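Local coordinates for protein TlmII (Streptoalloteichus hindustanus, PDB 4HVM) that takes part in tallysomycin biosynthesis, belongs to the condensation-domain family of nonribosomal peptide synthesis and may bind phosphopantetheine, at residues Phe63-Val68 with Val293-Asp298; Asp119-Leu124 with Val139-Leu144; Asp146-Tyr151 with Asp282-Leu287. All coordinates share one frame; numbering follows the deposited sequence.

Interaction 1 of 3, residues Phe63-Val68 with Val293-Asp298; sequences FPLLRV and VGPLTD
L65 and F63 pack against V293 and G294 in a small, fully buried apolar contact, where the turn joining helix 49-62 to strand 68-72 meets the loop that runs into strand 297-305. No hydrogen bond crosses it; 196 Å² of surface is buried between the segments. L65 carries its branch straight across, CG lying opposite the backbone N (chi1 173°), so that CD2 comes down beside the backbone of G294, 3.6 Å from its CA and 4.4 Å from both V293 CG1 and P295 CD. A forked leucine suits this place, because one methyl serves three neighbours at once. V293 uses its other methyl for the aromatic ring: CG2 approaches F63 CE1 obliquely to 4.0 Å, the two side chains crossing at about a right angle. In the condensation fold, built from two chloramphenicol acetyltransferase-like halves, this brings a loop leading to a strand of the six-stranded C-terminal sheet onto the N-terminal half, with M152 and V153 of helix 147-161 also packing on V293. G294 has backbone angles (158°/-178°) at which a CB would run into the carbonyl oxygen of V293 and the ring of P295, so hydrogen is the substituent that fits. Within the opposing turn, L66 N bonds back to F63 O at 3.0 Å. Y170 meets the F63 ring edge to face.

Interaction 2 of 3, residues Asp119-Leu124 with Val139-Leu144; sequences DPLVRL and VAHQML
L121, V122 and R123 pair with V139, A140 and H141 through three backbone hydrogen bonds. R123 and V139 form an antiparallel hydrogen-bonded pair: R123 N reaches V139 O almost straight, and V139 N returns to R123 O, each at 2.9 Å; R123 also lays its NH1 near V139 CG1. Two residues along, H141 N bonds L121 O, which also lies 3.3 Å from A140 CA in a CA-H...O contact. V122 and A140 form the non-hydrogen-bonded pair between them, where the small methyl of A140 lies 3.9 Å from V122 CG2. That same valine methyl and L121 CB share one partner, L144 CD1, each at 3.7 Å, so L144, past the end of its strand, packs on L121 and V122 at the start of the other. The two strands are the arms of the hairpin 122-128/133-141 in the five-stranded sheet of the N-terminal half. H141 opens a sequence, H141 to D146, that corresponds to, and departs from, the HHxxxD motif of condensation domains, Q142 standing where the second histidine is usual. The H141 ring rotation is fixed by M143 N, which reaches ND1 at 3.1 Å in the ring plane. Farther out, F36 of strand 36-44 packs its ring against H141, and D109 meets the charge of R123.

Interaction 3 of 3, residues Asp146-Tyr151 with Asp282-Leu287; sequences DARSRY and DLRDHL
The aspartate that ends the HHxxxD-like motif, D146, meets R284 in the salt-bridge network that ties the start of helix 147-161 to the short helix 283-286; an aspartate-arginine pair of this kind is familiar from condensation domains. R284 NH1 gives a hydrogen bond to D146 OD2 at 2.8 Å, on the syn side of the carboxylate and in the plane of the guanidinium, while NH2 adds only weak bonds to OD1 and OD2. The two groups arrive from opposite directions, their planes 60° apart. D146 is held in place by its own helix: with CG lodged between the backbone N and the carbonyl carbon (chi1 53°), OD1 caps S149 N at 3.0 Å. D282 does likewise for the other helix, OD1 taking R284 N and, from the opposite face of its carboxylate, R284 NH1 at 2.9 Å. NH1 is thus shared by two aspartates. R148 has CB over one face of the R284 guanidinium, and its extended chain (chi1 -179°) carries NH1 on to D285 OD1, 3.2 Å away and met from above the carboxylate plane. R148 NH1 and D282 OD2 make a long salt bridge of 3.7 Å, OD2 lying at the guanidinium edge. An arginine suits R284's place because one flat group offers NH1 to both aspartates and NE to V292 O. A methionine here would probably leave D146 and D282, whose OD2 and OD1 stand 4.7 Å apart, without the positive charge between them, and V292 O without its donor. T297 and L296 also bond D146 OD2. The D146 carboxylate thus takes bonds from several donors, which probably fixes its orientation, whereas the R148 pairs, near the surface, probably contribute less.

Interaction 2 and interaction 3 follow one another along the chain, and both lie within the long loop closed by interaction 1. The centres of interactions 1 and 2 lie about 9 Å apart, those of interactions 1 and 3 about 11 Å, and those of interactions 2 and 3 about 16 Å. Strand 133-141 runs through the HHxxxD-like segment into helix 147-161, linking interaction 2 to interaction 3; strand 297-305 follows helix 283-286, linking 3 back to 1. L144 O packs on P295 CD, and a backbone bond from L283 N to L296 O joins interactions 3 and 1. Together they set the motif segment between the N-terminal sheet and a loop of the C-terminal half, joining the two halves of the fold around it.

Interaction 1 of 3, residues Phe63-Val68 with Val293-Asp298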
loop_
_atom_site.group_PDB
_atom_site.type_symbol
_atom_site.label_atom_id
_atom_site.label_comp_id
_atom_site.label_asym_id
_atom_site.label_seq_id
_atom_site.Cartn_x
_atom_site.Cartn_y
_atom_site.Cartn_z
ATOM N N PHE A 63 15.925 -1.116 15.154
ATOM C CA PHE A 63 15.539 -1.762 13.903
ATOM C C PHE A 63 16.561 -1.499 12.803
ATOM O O PHE A 63 16.426 -0.538 12.047
ATOM C CB PHE A 63 14.169 -1.266 13.437
ATOM C CG PHE A 63 13.023 -1.750 14.277
ATOM C CD1 PHE A 63 12.623 -3.076 14.232
ATOM C CD2 PHE A 63 12.328 -0.873 15.092
ATOM C CE1 PHE A 63 11.561 -3.520 14.997
ATOM C CE2 PHE A 63 11.266 -1.309 15.857
ATOM C CZ PHE A 63 10.881 -2.633 15.810
ATOM N N PRO A 64 17.578 -2.365 12.695
ATOM C CA PRO A 64 18.628 -2.210 11.676
ATOM C C PRO A 64 18.095 -2.177 10.247
ATOM O O PRO A 64 18.799 -1.708 9.349
ATOM C CB PRO A 64 19.514 -3.443 11.888
ATOM C CG PRO A 64 18.668 -4.404 12.687
ATOM C CD PRO A 64 17.798 -3.547 13.543
ATOM N N LEU A 65 16.872 -2.657 10.043
ATOM C CA LEU A 65 16.259 -2.628 8.720
ATOM C C LEU A 65 16.049 -1.194 8.247
ATOM O O LEU A 65 16.171 -0.896 7.060
ATOM C CB LEU A 65 14.925 -3.374 8.726
ATOM C CG LEU A 65 14.108 -3.276 7.435
ATOM C CD1 LEU A 65 14.851 -3.917 6.277
ATOM C CD2 LEU A 65 12.737 -3.898 7.605
ATOM N N LEU A 66 15.730 -0.309 9.182
ATOM C CA LEU A 66 15.487 1.086 8.852
ATOM C C LEU A 66 16.761 1.770 8.363
ATOM O O LEU A 66 16.703 2.762 7.638
ATOM C CB LEU A 66 14.926 1.824 10.064
ATOM C CG LEU A 66 13.658 1.238 10.679
ATOM C CD1 LEU A 66 13.222 2.057 11.882
ATOM C CD2 LEU A 66 12.543 1.162 9.651
ATOM N N ARG A 67 17.908 1.234 8.767
ATOM C CA ARG A 67 19.198 1.799 8.394
ATOM C C ARG A 67 19.829 1.022 7.243
ATOM O O ARG A 67 21.052 0.916 7.156
ATOM C CB ARG A 67 20.138 1.800 9.602
ATOM C CG ARG A 67 19.705 2.734 10.720
ATOM C CD ARG A 67 20.613 2.629 11.936
ATOM N NE ARG A 67 20.298 1.471 12.767
ATOM C CZ ARG A 67 21.102 0.425 12.937
ATOM N NH1 ARG A 67 22.284 0.386 12.338
ATOM N NH2 ARG A 67 20.727 -0.580 13.715
ATOM N N VAL A 68 18.995 0.486 6.360
ATOM C CA VAL A 68 19.485 -0.369 5.285
ATOM C C VAL A 68 19.537 0.327 3.927
ATOM O O VAL A 68 18.585 0.990 3.515
ATOM C CB VAL A 68 18.646 -1.667 5.185
ATOM C CG1 VAL A 68 18.737 -2.276 3.795
ATOM C CG2 VAL A 68 19.092 -2.660 6.251
ATOM N N VAL A 293 8.465 -6.104 11.130
ATOM C CA VAL A 293 8.617 -4.832 10.436
ATOM C C VAL A 293 9.430 -5.066 9.172
ATOM O O VAL A 293 10.595 -5.455 9.243
ATOM C CB VAL A 293 9.331 -3.777 11.314
ATOM C CG1 VAL A 293 9.707 -2.550 10.495
ATOM C CG2 VAL A 293 8.456 -3.379 12.485
ATOM N N GLY A 294 8.806 -4.840 8.019
ATOM C CA GLY A 294 9.464 -5.036 6.741
ATOM C C GLY A 294 8.509 -5.244 5.582
ATOM O O GLY A 294 7.289 -5.205 5.755
ATOM N N PRO A 295 9.063 -5.469 4.382
ATOM C CA PRO A 295 8.263 -5.706 3.177
ATOM C C PRO A 295 7.670 -7.112 3.134
ATOM O O PRO A 295 8.358 -8.062 2.759
ATOM C CB PRO A 295 9.277 -5.527 2.046
ATOM C CG PRO A 295 10.585 -5.894 2.658
ATOM C CD PRO A 295 10.510 -5.466 4.098
ATOM N N LEU A 296 6.399 -7.232 3.504
ATOM C CA LEU A 296 5.706 -8.514 3.483
ATOM C C LEU A 296 4.317 -8.388 2.851
ATOM O O LEU A 296 3.430 -9.203 3.102
ATOM C CB LEU A 296 5.610 -9.089 4.898
ATOM C CG LEU A 296 6.930 -9.591 5.490
ATOM C CD1 LEU A 296 6.719 -10.103 6.900
ATOM C CD2 LEU A 296 7.544 -10.675 4.614
ATOM N N THR A 297 4.140 -7.358 2.030
ATOM C CA THR A 297 2.878 -7.140 1.339
ATOM C C THR A 297 3.079 -7.325 -0.158
ATOM O O THR A 297 4.019 -6.780 -0.739
ATOM C CB THR A 297 2.316 -5.732 1.607
ATOM O OG1 THR A 297 2.150 -5.540 3.018
ATOM C CG2 THR A 297 0.976 -5.553 0.911
ATOM N N ASP A 298 2.198 -8.103 -0.777
ATOM C CA ASP A 298 2.293 -8.381 -2.202
ATOM C C ASP A 298 0.940 -8.198 -2.881
ATOM O O ASP A 298 -0.098 -8.198 -2.223
ATOM C CB ASP A 298 2.806 -9.801 -2.426
ATOM C CG ASP A 298 3.279 -10.035 -3.845
ATOM O OD1 ASP A 298 3.679 -9.061 -4.523
ATOM O OD2 ASP A 298 3.260 -11.203 -4.278
#

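Interaction 2 of 3, residues Asp119-Leu124 with Val139-Leu144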
loop_
_atom_site.group_PDB
_atom_site.type_symbol
_atom_site.label_atom_id
_atom_site.label_comp_id
_atom_site.label_asym_id
_atom_site.label_seq_id
_atom_site.Cartn_x
_atom_site.Cartn_y
_atom_site.Cartn_z
ATOM N N ASP A 119 21.869 7.087 0.747
ATOM C CA ASP A 119 21.044 7.916 1.622
ATOM C C ASP A 119 20.102 7.103 2.507
ATOM O O ASP A 119 19.736 5.977 2.164
ATOM C CB ASP A 119 20.237 8.912 0.789
ATOM C CG ASP A 119 21.072 9.593 -0.274
ATOM O OD1 ASP A 119 22.283 9.803 -0.045
ATOM O OD2 ASP A 119 20.513 9.918 -1.342
ATOM N N PRO A 120 19.712 7.674 3.659
ATOM C CA PRO A 120 18.700 7.040 4.512
ATOM C C PRO A 120 17.369 6.877 3.781
ATOM O O PRO A 120 16.852 7.844 3.222
ATOM C CB PRO A 120 18.553 8.027 5.680
ATOM C CG PRO A 120 19.156 9.313 5.196
ATOM C CD PRO A 120 20.250 8.901 4.271
ATOM N N LEU A 121 16.825 5.663 3.793
ATOM C CA LEU A 121 15.601 5.352 3.060
ATOM C C LEU A 121 14.364 5.373 3.956
ATOM O O LEU A 121 13.242 5.184 3.485
ATOM C CB LEU A 121 15.730 4.000 2.356
ATOM C CG LEU A 121 16.890 3.870 1.373
ATOM C CD1 LEU A 121 16.903 2.493 0.734
ATOM C CD2 LEU A 121 16.797 4.949 0.312
ATOM N N VAL A 122 14.578 5.590 5.249
ATOM C CA VAL A 122 13.483 5.756 6.197
ATOM C C VAL A 122 13.721 7.007 7.027
ATOM O O VAL A 122 14.578 7.022 7.909
ATOM C CB VAL A 122 13.346 4.545 7.130
ATOM C CG1 VAL A 122 12.289 4.811 8.191
ATOM C CG2 VAL A 122 13.002 3.297 6.330
ATOM N N ARG A 123 12.965 8.059 6.732
ATOM C CA ARG A 123 13.114 9.332 7.429
ATOM C C ARG A 123 11.968 9.566 8.410
ATOM O O ARG A 123 10.800 9.468 8.045
ATOM C CB ARG A 123 13.189 10.482 6.421
ATOM C CG ARG A 123 14.421 10.432 5.533
ATOM C CD ARG A 123 14.292 11.344 4.324
ATOM N NE ARG A 123 14.598 10.621 3.094
ATOM C CZ ARG A 123 13.833 10.634 2.008
ATOM N NH1 ARG A 123 12.714 11.345 1.988
ATOM N NH2 ARG A 123 14.193 9.939 0.937
ATOM N N LEU A 124 12.309 9.869 9.658
ATOM C CA LEU A 124 11.303 10.193 10.659
ATOM C C LEU A 124 11.218 11.703 10.806
ATOM O O LEU A 124 12.231 12.365 11.026
ATOM C CB LEU A 124 11.628 9.538 12.003
ATOM C CG LEU A 124 11.609 8.015 12.031
ATOM C CD1 LEU A 124 11.841 7.493 13.439
ATOM C CD2 LEU A 124 10.295 7.492 11.469
ATOM N N VAL A 139 8.670 8.856 6.227
ATOM C CA VAL A 139 8.788 8.830 4.775
ATOM C C VAL A 139 9.732 7.699 4.396
ATOM O O VAL A 139 10.937 7.792 4.622
ATOM C CB VAL A 139 9.334 10.157 4.238
ATOM C CG1 VAL A 139 9.456 10.104 2.725
ATOM C CG2 VAL A 139 8.438 11.307 4.667
ATOM N N ALA A 140 9.191 6.631 3.821
ATOM C CA ALA A 140 9.978 5.414 3.660
ATOM C C ALA A 140 9.915 4.766 2.283
ATOM O O ALA A 140 8.893 4.806 1.601
ATOM C CB ALA A 140 9.591 4.402 4.727
ATOM N N HIS A 141 11.033 4.161 1.897
ATOM C CA HIS A 141 11.120 3.362 0.683
ATOM C C HIS A 141 10.288 2.099 0.879
ATOM O O HIS A 141 10.344 1.472 1.939
ATOM C CB HIS A 141 12.583 3.000 0.430
ATOM C CG HIS A 141 12.868 2.539 -0.964
ATOM N ND1 HIS A 141 12.468 1.309 -1.438
ATOM C CD2 HIS A 141 13.531 3.138 -1.981
ATOM C CE1 HIS A 141 12.868 1.172 -2.689
ATOM N NE2 HIS A 141 13.514 2.269 -3.043
ATOM N N GLN A 142 9.520 1.725 -0.139
ATOM C CA GLN A 142 8.583 0.608 -0.021
ATOM C C GLN A 142 9.270 -0.755 0.077
ATOM O O GLN A 142 8.633 -1.750 0.419
ATOM C CB GLN A 142 7.594 0.604 -1.189
ATOM C CG GLN A 142 8.231 0.300 -2.534
ATOM C CD GLN A 142 7.215 -0.113 -3.580
ATOM O OE1 GLN A 142 6.594 0.731 -4.226
ATOM N NE2 GLN A 142 7.042 -1.419 -3.751
HETATM N N MSE A 143 10.563 -0.796 -0.228
HETATM C CA MSE A 143 11.330 -2.034 -0.132
HETATM C C MSE A 143 11.860 -2.253 1.282
HETATM O O MSE A 143 12.555 -3.233 1.554
HETATM C CB MSE A 143 12.486 -2.032 -1.132
HETATM C CG MSE A 143 12.057 -2.233 -2.573
HETATM SE SE MSE A 143 13.556 -2.215 -3.811
HETATM C CE MSE A 143 14.697 -3.508 -2.910
ATOM N N LEU A 144 11.534 -1.325 2.174
ATOM C CA LEU A 144 11.896 -1.445 3.579
ATOM C C LEU A 144 10.648 -1.560 4.438
ATOM O O LEU A 144 10.567 -2.415 5.314
ATOM C CB LEU A 144 12.725 -0.241 4.032
ATOM C CG LEU A 144 14.143 -0.120 3.468
ATOM C CD1 LEU A 144 14.921 0.944 4.220
ATOM C CD2 LEU A 144 14.863 -1.456 3.530
#

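Interaction 3 of 3, residues Asp146-Tyr151 with Asp282-Leu287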
loop_
_atom_site.group_PDB
_atom_site.type_symbol
_atom_site.label_atom_id
_atom_site.label_comp_id
_atom_site.label_asym_id
_atom_site.label_seq_id
_atom_site.Cartn_x
_atom_site.Cartn_y
_atom_site.Cartn_z
ATOM N N ASP A 146 6.326 -1.686 4.281
ATOM C CA ASP A 146 5.044 -1.723 3.590
ATOM C C ASP A 146 4.017 -0.884 4.351
ATOM O O ASP A 146 4.368 -0.186 5.305
ATOM C CB ASP A 146 4.555 -3.163 3.390
ATOM C CG ASP A 146 4.528 -3.968 4.680
ATOM O OD1 ASP A 146 4.605 -3.377 5.777
ATOM O OD2 ASP A 146 4.418 -5.211 4.590
ATOM N N ALA A 147 2.758 -0.957 3.932
ATOM C CA ALA A 147 1.694 -0.149 4.525
ATOM C C ALA A 147 1.580 -0.307 6.041
ATOM O O ALA A 147 1.478 0.680 6.771
ATOM C CB ALA A 147 0.359 -0.468 3.856
ATOM N N ARG A 148 1.604 -1.553 6.503
ATOM C CA ARG A 148 1.454 -1.853 7.921
ATOM C C ARG A 148 2.690 -1.462 8.725
ATOM O O ARG A 148 2.576 -0.955 9.842
ATOM C CB ARG A 148 1.140 -3.337 8.121
ATOM C CG ARG A 148 0.935 -3.750 9.572
ATOM C CD ARG A 148 0.510 -5.205 9.675
ATOM N NE ARG A 148 0.298 -5.628 11.057
ATOM C CZ ARG A 148 -0.144 -6.831 11.411
ATOM N NH1 ARG A 148 -0.427 -7.735 10.483
ATOM N NH2 ARG A 148 -0.308 -7.129 12.692
ATOM N N SER A 149 3.869 -1.695 8.154
ATOM C CA SER A 149 5.128 -1.445 8.856
ATOM C C SER A 149 5.351 0.031 9.177
ATOM O O SER A 149 6.016 0.361 10.160
ATOM C CB SER A 149 6.313 -1.990 8.052
ATOM O OG SER A 149 6.247 -3.406 7.948
ATOM N N ARG A 150 4.796 0.914 8.351
ATOM C CA ARG A 150 4.938 2.349 8.572
ATOM C C ARG A 150 4.311 2.761 9.899
ATOM O O ARG A 150 4.891 3.537 10.654
ATOM C CB ARG A 150 4.319 3.150 7.425
ATOM C CG ARG A 150 4.921 2.864 6.061
ATOM C CD ARG A 150 4.414 3.856 5.023
ATOM N NE ARG A 150 4.387 3.278 3.683
ATOM C CZ ARG A 150 3.285 2.851 3.075
ATOM N NH1 ARG A 150 2.108 2.949 3.677
ATOM N NH2 ARG A 150 3.362 2.334 1.856
ATOM N N TYR A 151 3.127 2.232 10.183
ATOM C CA TYR A 151 2.446 2.543 11.432
ATOM C C TYR A 151 3.025 1.762 12.611
ATOM O O TYR A 151 2.922 2.192 13.761
ATOM C CB TYR A 151 0.946 2.291 11.299
ATOM C CG TYR A 151 0.230 3.354 10.505
ATOM C CD1 TYR A 151 0.151 4.654 10.979
ATOM C CD2 TYR A 151 -0.376 3.061 9.292
ATOM C CE1 TYR A 151 -0.503 5.635 10.265
ATOM C CE2 TYR A 151 -1.037 4.039 8.569
ATOM C CZ TYR A 151 -1.097 5.324 9.062
ATOM O OH TYR A 151 -1.751 6.301 8.351
ATOM N N ASP A 282 -1.476 -8.818 2.800
ATOM C CA ASP A 282 -0.456 -8.834 3.840
ATOM C C ASP A 282 -0.137 -10.282 4.180
ATOM O O ASP A 282 -1.000 -11.018 4.660
ATOM C CB ASP A 282 -0.941 -8.093 5.088
ATOM C CG ASP A 282 0.183 -7.786 6.061
ATOM O OD1 ASP A 282 1.255 -8.419 5.954
ATOM O OD2 ASP A 282 -0.003 -6.911 6.933
ATOM N N LEU A 283 1.104 -10.688 3.931
ATOM C CA LEU A 283 1.512 -12.073 4.148
ATOM C C LEU A 283 1.651 -12.433 5.628
ATOM O O LEU A 283 1.783 -13.606 5.975
ATOM C CB LEU A 283 2.810 -12.380 3.396
ATOM C CG LEU A 283 2.755 -12.198 1.877
ATOM C CD1 LEU A 283 4.085 -12.556 1.233
ATOM C CD2 LEU A 283 1.623 -13.019 1.276
ATOM N N ARG A 284 1.627 -11.421 6.492
ATOM C CA ARG A 284 1.685 -11.639 7.933
ATOM C C ARG A 284 0.438 -12.372 8.414
ATOM O O ARG A 284 0.526 -13.339 9.168
ATOM C CB ARG A 284 1.809 -10.306 8.675
ATOM C CG ARG A 284 3.092 -9.532 8.407
ATOM C CD ARG A 284 3.045 -8.166 9.077
ATOM N NE ARG A 284 4.235 -7.373 8.787
ATOM C CZ ARG A 284 4.400 -6.655 7.683
ATOM N NH1 ARG A 284 3.452 -6.630 6.756
ATOM N NH2 ARG A 284 5.516 -5.962 7.502
ATOM N N ASP A 285 -0.724 -11.901 7.974
ATOM C CA ASP A 285 -1.994 -12.481 8.390
ATOM C C ASP A 285 -2.259 -13.792 7.662
ATOM O O ASP A 285 -2.732 -14.762 8.256
ATOM C CB ASP A 285 -3.138 -11.502 8.120
ATOM C CG ASP A 285 -2.966 -10.187 8.856
ATOM O OD1 ASP A 285 -2.436 -10.209 9.989
ATOM O OD2 ASP A 285 -3.360 -9.134 8.305
ATOM N N HIS A 286 -1.949 -13.812 6.370
ATOM C CA HIS A 286 -2.246 -14.957 5.516
ATOM C C HIS A 286 -1.340 -16.162 5.772
ATOM O O HIS A 286 -1.782 -17.311 5.696
ATOM C CB HIS A 286 -2.166 -14.545 4.045
ATOM C CG HIS A 286 -2.425 -15.668 3.091
ATOM N ND1 HIS A 286 -1.493 -16.093 2.169
ATOM C CD2 HIS A 286 -3.511 -16.460 2.921
ATOM C CE1 HIS A 286 -1.994 -17.096 1.470
ATOM N NE2 HIS A 286 -3.215 -17.339 1.908
ATOM N N LEU A 287 -0.071 -15.898 6.069
ATOM C CA LEU A 287 0.903 -16.970 6.262
ATOM C C LEU A 287 1.375 -17.105 7.706
ATOM O O LEU A 287 2.297 -17.870 7.999
ATOM C CB LEU A 287 2.101 -16.781 5.330
ATOM C CG LEU A 287 1.828 -16.976 3.835
ATOM C CD1 LEU A 287 3.117 -16.895 3.025
ATOM C CD2 LEU A 287 1.112 -18.294 3.579
#